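Local coordinates for kinesin-like protein KIF19 (Mus musculus, PDB 5GSZ) that walks toward microtubule plus ends as an ATP-driven kinesin-8 motor and depolymerises microtubules at ciliary tips, so setting the length of motile cilia, at residues I123-L128 with R245-I249. Numbering follows the deposited sequence.
Sequences IYVRTL and RLFMI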
loop_
_atom_site.group_PDB
_atom_site.type_symbol
_atom_site.label_atom_id
_atom_site.label_comp_id
_atom_site.label_asym_id
_atom_site.label_seq_id
_atom_site.Cartn_x
_atom_site.Cartn_y
_atom_site.Cartn_z
ATOM N N ILE A 123 6.780 -7.111 -3.214
ATOM C CA ILE A 123 7.274 -6.570 -1.952
ATOM C C ILE A 123 7.048 -7.545 -0.797
ATOM O O ILE A 123 7.911 -7.686 0.076
ATOM C CB ILE A 123 6.613 -5.210 -1.660
ATOM C CG1 ILE A 123 7.119 -4.142 -2.619
ATOM C CG2 ILE A 123 6.863 -4.786 -0.203
ATOM C CD1 ILE A 123 8.610 -3.968 -2.578
ATOM N N TYR A 124 5.875 -8.188 -0.743
ATOM C CA TYR A 124 5.547 -9.133 0.323
ATOM C C TYR A 124 6.674 -10.119 0.580
ATOM O O TYR A 124 7.316 -10.069 1.632
ATOM C CB TYR A 124 4.280 -9.941 0.012
ATOM C CG TYR A 124 2.977 -9.165 -0.072
ATOM C CD1 TYR A 124 2.799 -7.952 0.585
ATOM C CD2 TYR A 124 1.920 -9.659 -0.817
ATOM C CE1 TYR A 124 1.575 -7.260 0.494
ATOM C CE2 TYR A 124 0.732 -8.997 -0.907
ATOM C CZ TYR A 124 0.549 -7.798 -0.260
ATOM O OH TYR A 124 -0.670 -7.161 -0.371
ATOM N N VAL A 125 6.933 -11.005 -0.381
ATOM C CA VAL A 125 7.879 -12.086 -0.139
ATOM C C VAL A 125 9.299 -11.545 0.010
ATOM O O VAL A 125 10.081 -12.057 0.815
ATOM C CB VAL A 125 7.778 -13.176 -1.236
ATOM C CG1 VAL A 125 6.353 -13.680 -1.399
ATOM C CG2 VAL A 125 8.269 -12.671 -2.557
ATOM N N ARG A 126 9.659 -10.503 -0.733
ATOM C CA ARG A 126 11.003 -9.949 -0.573
ATOM C C ARG A 126 11.191 -9.416 0.835
ATOM O O ARG A 126 12.247 -9.604 1.450
ATOM C CB ARG A 126 11.273 -8.851 -1.611
ATOM C CG ARG A 126 11.437 -9.400 -3.010
ATOM C CD ARG A 126 11.407 -8.360 -4.105
ATOM N NE ARG A 126 12.269 -8.832 -5.188
ATOM C CZ ARG A 126 11.915 -9.679 -6.154
ATOM N NH1 ARG A 126 10.683 -10.159 -6.228
ATOM N NH2 ARG A 126 12.801 -10.059 -7.055
ATOM N N THR A 127 10.153 -8.798 1.381
ATOM C CA THR A 127 10.232 -8.275 2.734
ATOM C C THR A 127 10.178 -9.385 3.774
ATOM O O THR A 127 10.944 -9.355 4.744
ATOM C CB THR A 127 9.113 -7.264 2.963
ATOM O OG1 THR A 127 9.057 -6.375 1.843
ATOM C CG2 THR A 127 9.370 -6.457 4.218
ATOM N N LEU A 128 9.277 -10.361 3.604
ATOM C CA LEU A 128 9.277 -11.503 4.518
ATOM C C LEU A 128 10.630 -12.188 4.534
ATOM O O LEU A 128 11.050 -12.729 5.565
ATOM C CB LEU A 128 8.180 -12.505 4.155
ATOM C CG LEU A 128 6.730 -12.229 4.580
ATOM C CD1 LEU A 128 6.027 -11.089 3.897
ATOM C CD2 LEU A 128 5.896 -13.478 4.428
ATOM N N ARG A 245 5.364 -4.119 14.282
ATOM C CA ARG A 245 4.208 -4.476 13.480
ATOM C C ARG A 245 4.372 -3.837 12.109
ATOM O O ARG A 245 4.402 -2.609 11.995
ATOM C CB ARG A 245 2.928 -4.034 14.172
ATOM C CG ARG A 245 1.768 -4.933 13.867
ATOM C CD ARG A 245 0.541 -4.535 14.650
ATOM N NE ARG A 245 -0.594 -5.359 14.250
ATOM C CZ ARG A 245 -1.859 -5.071 14.546
ATOM N NH1 ARG A 245 -2.132 -3.971 15.241
ATOM N NH2 ARG A 245 -2.850 -5.869 14.132
ATOM N N LEU A 246 4.523 -4.672 11.079
ATOM C CA LEU A 246 4.621 -4.216 9.700
ATOM C C LEU A 246 3.286 -4.453 9.004
ATOM O O LEU A 246 2.682 -5.516 9.156
ATOM C CB LEU A 246 5.756 -4.931 8.953
ATOM C CG LEU A 246 5.767 -4.688 7.431
ATOM C CD1 LEU A 246 5.990 -3.211 7.075
ATOM C CD2 LEU A 246 6.756 -5.571 6.706
ATOM N N PHE A 247 2.820 -3.450 8.266
ATOM C CA PHE A 247 1.600 -3.541 7.476
ATOM C C PHE A 247 1.934 -3.316 6.016
ATOM O O PHE A 247 2.591 -2.325 5.680
ATOM C CB PHE A 247 0.565 -2.507 7.901
ATOM C CG PHE A 247 -0.205 -2.885 9.118
ATOM C CD1 PHE A 247 -1.305 -3.708 9.023
ATOM C CD2 PHE A 247 0.155 -2.399 10.361
ATOM C CE1 PHE A 247 -2.023 -4.042 10.151
ATOM C CE2 PHE A 247 -0.568 -2.733 11.478
ATOM C CZ PHE A 247 -1.650 -3.550 11.372
ATOM N N MET A 248 1.469 -4.222 5.155
ATOM C CA MET A 248 1.740 -4.145 3.720
ATOM C C MET A 248 0.411 -4.190 2.980
ATOM O O MET A 248 -0.281 -5.217 2.987
ATOM C CB MET A 248 2.684 -5.262 3.272
ATOM C CG MET A 248 4.103 -5.021 3.758
ATOM S SD MET A 248 5.344 -6.233 3.233
ATOM C CE MET A 248 4.832 -7.666 4.173
ATOM N N ILE A 249 0.047 -3.076 2.353
ATOM C CA ILE A 249 -1.322 -2.858 1.917
ATOM C C ILE A 249 -1.374 -2.666 0.411
ATOM O O ILE A 249 -0.633 -1.850 -0.150
ATOM C CB ILE A 249 -1.954 -1.671 2.651
ATOM C CG1 ILE A 249 -1.953 -1.974 4.152
ATOM C CG2 ILE A 249 -3.370 -1.427 2.119
ATOM C CD1 ILE A 249 -2.112 -0.756 5.024
#
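The Y124 ring presents an edge, not a face, to M248. CB of M248 lies near the ring plane, 3.6 Å from CE1 of Y124. The sulfur follows along the same rim, with SD of M248 5.4 Å from the centroid of the Y124 ring, an edge-on Met-aromatic contact. The other flat pair sits on the strand's far side, where F247 CZ stands 3.5 Å above the R245 guanidinium, over its centre, while NH1 of R245 comes in at the edge of the phenyl ring.

M248 supplies most of the strand's side of the contact. Its CG is anti to the carbonyl carbon and the chain is straight through chi2, then bends at chi3 (-69°), so that CE points to the L128 side chain, whose CD1 is less surely placed. On the way SD passes 4.0 Å from I123 CG2 and 3.9 Å from T127 CB. Farther along, CG2 of T127 meets CD2 of L246 at 3.7 Å.

Residues 123-128, on helix 123-136, run nearly antiparallel to 245-249 of strand 242-250, in the central sheet of the kinesin motor domain, with L224 of the adjoining strand touching both Y124 and M248. T127 turns its methyl to the strand. With no hydrogen bond crossing between the segments, the arrangement rests on shape and dispersion between buried apolar surfaces, to which the sulfur edge-on to the ring may add a mild directional preference.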